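Local coordinates for protein plasma serine protease inhibitor (Homo sapiens, PDB 3DY0) that inhibits serine proteases of blood plasma and other body fluids in a heparin-dependent way, binding them irreversibly at their active-site serine, at residues 42-47 with 70-75. Numbering follows the deposited sequence.
Sequences MLSLGA and ELHRGF
The imidazole ring of His72 takes Leu45 on one face and Ser44 at its edge. Methyl CD2 of Leu45 sits 3.7 Å from the centroid of the His72 ring, 23° off the normal and displaced toward the CE1–NE2 rim, a CH-pi contact in which the leucine branch lays one methyl over the face while polar groups keep to the edge. At the rim, Ser44 OG lies in the ring plane, 3.6 Å from His72 CE1. Placed between its backbone N and carbonyl carbon (chi1 78°), OG is hydrogen-bonded to Ala41 O of its own helix and still lies at the ring edge. One water, likewise in the ring plane, joins the two helices: it donates to Ser44 OG at 2.8 Å and is hydrogen-bonded to His72 NE2, also at 2.8 Å. The other ring nitrogen, ND1, is hydrogen-bonded to Tyr117 OH of helix 107-117, so a buried histidine has both nitrogens satisfied and its rotation fixed. Farther out, Arg73 grips Glu70 side-on through NE and NH1, a salt bridge one turn apart along the exposed side of helix 65-81. Helices 33-45, 65-81 and 107-117 thus meet around one imidazole, within the helical cluster that packs beside the main beta-sheet of the serpin fold.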
ATOM      1  N   MET A  42      14.434  -0.657  -1.781  1.00  8.35           N
ATOM      2  CA  MET A  42      15.509  -0.430  -0.820  1.00  8.14           C
ATOM      3  C   MET A  42      16.216  -1.748  -0.524  1.00  9.48           C
ATOM      4  O   MET A  42      17.444  -1.803  -0.423  1.00  9.24           O
ATOM      5  CB  MET A  42      14.950   0.166   0.477  1.00  8.30           C
ATOM      6  CG  MET A  42      14.445   1.592   0.312  1.00  8.19           C
ATOM      7  SD  MET A  42      13.992   2.381   1.870  1.00 10.72           S
ATOM      8  CE  MET A  42      12.627   1.307   2.405  1.00  8.22           C
ATOM      9  N   LEU A  43      15.434  -2.811  -0.390  1.00  9.44           N
ATOM     10  CA  LEU A  43      15.994  -4.126  -0.111  1.00 10.72           C
ATOM     11  C   LEU A  43      16.948  -4.548  -1.231  1.00 11.24           C
ATOM     12  O   LEU A  43      17.992  -5.147  -0.969  1.00 12.33           O
ATOM     13  CB  LEU A  43      14.867  -5.155   0.044  1.00 11.67           C
ATOM     14  CG  LEU A  43      15.256  -6.603   0.356  1.00 11.26           C
ATOM     15  CD1 LEU A  43      16.087  -6.659   1.637  1.00 12.53           C
ATOM     16  CD2 LEU A  43      13.993  -7.441   0.507  1.00 12.17           C
ATOM     17  N   SER A  44      16.605  -4.218  -2.475  1.00 11.86           N
ATOM     18  CA  SER A  44      17.454  -4.588  -3.607  1.00 11.51           C
ATOM     19  C   SER A  44      18.819  -3.903  -3.566  1.00 13.47           C
ATOM     20  O   SER A  44      19.779  -4.398  -4.156  1.00 12.50           O
ATOM     21  CB  SER A  44      16.759  -4.279  -4.944  1.00 11.90           C
ATOM     22  OG  SER A  44      16.814  -2.900  -5.280  1.00 11.67           O
ATOM     23  N   LEU A  45      18.916  -2.778  -2.863  1.00 12.93           N
ATOM     24  CA  LEU A  45      20.183  -2.057  -2.779  1.00 15.16           C
ATOM     25  C   LEU A  45      21.296  -2.921  -2.205  1.00 17.62           C
ATOM     26  O   LEU A  45      22.461  -2.783  -2.588  1.00 20.26           O
ATOM     27  CB  LEU A  45      20.034  -0.801  -1.920  1.00 14.11           C
ATOM     28  CG  LEU A  45      19.242   0.362  -2.523  1.00 12.18           C
ATOM     29  CD1 LEU A  45      19.086   1.455  -1.468  1.00 12.75           C
ATOM     30  CD2 LEU A  45      19.961   0.900  -3.762  1.00 13.93           C
ATOM     31  N   GLY A  46      20.936  -3.809  -1.287  1.00 17.89           N
ATOM     32  CA  GLY A  46      21.937  -4.664  -0.676  1.00 18.97           C
ATOM     33  C   GLY A  46      21.811  -6.124  -1.056  1.00 18.59           C
ATOM     34  O   GLY A  46      22.361  -6.992  -0.379  1.00 20.41           O
ATOM     35  N   ALA A  47      21.085  -6.399  -2.135  1.00 16.71           N
ATOM     36  CA  ALA A  47      20.903  -7.770  -2.594  1.00 16.11           C
ATOM     37  C   ALA A  47      21.840  -8.067  -3.755  1.00 16.47           C
ATOM     38  O   ALA A  47      22.296  -7.158  -4.449  1.00 16.96           O
ATOM     39  CB  ALA A  47      19.459  -7.990  -3.024  1.00 14.31           C
ATOM     40  N   GLU A  70      16.798   3.904 -12.939  1.00 18.45           N
ATOM     41  CA  GLU A  70      15.572   4.687 -13.009  1.00 18.82           C
ATOM     42  C   GLU A  70      14.643   4.362 -11.849  1.00 16.94           C
ATOM     43  O   GLU A  70      13.909   5.227 -11.375  1.00 17.70           O
ATOM     44  CB  GLU A  70      14.858   4.427 -14.340  1.00 21.24           C
ATOM     45  CG  GLU A  70      13.518   5.140 -14.505  1.00 25.21           C
ATOM     46  CD  GLU A  70      13.604   6.638 -14.258  1.00 27.05           C
ATOM     47  OE1 GLU A  70      14.602   7.258 -14.681  1.00 29.00           O
ATOM     48  OE2 GLU A  70      12.663   7.197 -13.653  1.00 28.81           O
ATOM     49  N   LEU A  71      14.670   3.111 -11.401  1.00 15.44           N
ATOM     50  CA  LEU A  71      13.825   2.704 -10.284  1.00 14.43           C
ATOM     51  C   LEU A  71      14.149   3.568  -9.068  1.00 13.07           C
ATOM     52  O   LEU A  71      13.263   4.183  -8.473  1.00 13.10           O
ATOM     53  CB  LEU A  71      14.066   1.229  -9.938  1.00 14.19           C
ATOM     54  CG  LEU A  71      13.398   0.709  -8.655  1.00 14.61           C
ATOM     55  CD1 LEU A  71      11.890   0.714  -8.817  1.00 15.56           C
ATOM     56  CD2 LEU A  71      13.893  -0.701  -8.348  1.00 15.30           C
ATOM     57  N   HIS A  72      15.427   3.614  -8.710  1.00 12.82           N
ATOM     58  CA  HIS A  72      15.854   4.393  -7.555  1.00 11.24           C
ATOM     59  C   HIS A  72      15.735   5.889  -7.783  1.00 12.86           C
ATOM     60  O   HIS A  72      15.340   6.618  -6.879  1.00 12.66           O
ATOM     61  CB  HIS A  72      17.289   4.029  -7.171  1.00 11.30           C
ATOM     62  CG  HIS A  72      17.470   2.581  -6.839  1.00 11.88           C
ATOM     63  ND1 HIS A  72      16.751   1.947  -5.846  1.00 11.56           N
ATOM     64  CD2 HIS A  72      18.278   1.637  -7.379  1.00 13.63           C
ATOM     65  CE1 HIS A  72      17.107   0.676  -5.791  1.00 11.31           C
ATOM     66  NE2 HIS A  72      18.033   0.461  -6.711  1.00 13.10           N
ATOM     67  N   ARG A  73      16.073   6.348  -8.987  1.00 13.52           N
ATOM     68  CA  ARG A  73      15.980   7.773  -9.296  1.00 15.84           C
ATOM     69  C   ARG A  73      14.530   8.231  -9.157  1.00 14.10           C
ATOM     70  O   ARG A  73      14.257   9.307  -8.624  1.00 15.53           O
ATOM     71  CB  ARG A  73      16.464   8.047 -10.723  1.00 17.48           C
ATOM     72  CG  ARG A  73      16.593   9.530 -11.057  1.00 20.94           C
ATOM     73  CD  ARG A  73      16.339   9.787 -12.533  1.00 24.25           C
ATOM     74  NE  ARG A  73      14.946   9.526 -12.891  1.00 28.18           N
ATOM     75  CZ  ARG A  73      13.912  10.232 -12.443  1.00 28.52           C
ATOM     76  NH1 ARG A  73      12.679   9.920 -12.818  1.00 30.36           N
ATOM     77  NH2 ARG A  73      14.112  11.260 -11.627  1.00 32.03           N
ATOM     78  N   GLY A  74      13.605   7.407  -9.641  1.00 13.18           N
ATOM     79  CA  GLY A  74      12.192   7.736  -9.557  1.00 12.43           C
ATOM     80  C   GLY A  74      11.713   7.862  -8.121  1.00 12.84           C
ATOM     81  O   GLY A  74      10.970   8.785  -7.789  1.00 12.83           O
ATOM     82  N   PHE A  75      12.136   6.933  -7.267  1.00 11.31           N
ATOM     83  CA  PHE A  75      11.740   6.972  -5.867  1.00 10.64           C
ATOM     84  C   PHE A  75      12.405   8.131  -5.136  1.00 10.88           C
ATOM     85  O   PHE A  75      11.803   8.735  -4.258  1.00 10.65           O
ATOM     86  CB  PHE A  75      12.073   5.648  -5.167  1.00 11.64           C
ATOM     87  CG  PHE A  75      11.004   4.596  -5.317  1.00 11.05           C
ATOM     88  CD1 PHE A  75       9.662   4.921  -5.150  1.00 12.95           C
ATOM     89  CD2 PHE A  75      11.340   3.278  -5.600  1.00 11.38           C
ATOM     90  CE1 PHE A  75       8.665   3.949  -5.258  1.00 13.33           C
ATOM     91  CE2 PHE A  75      10.349   2.293  -5.711  1.00 10.44           C
ATOM     92  CZ  PHE A  75       9.015   2.631  -5.539  1.00 10.96           C
TER
HETATM   93  O   HOH W   1      19.124  -2.109  -6.675  1.00 17.39           O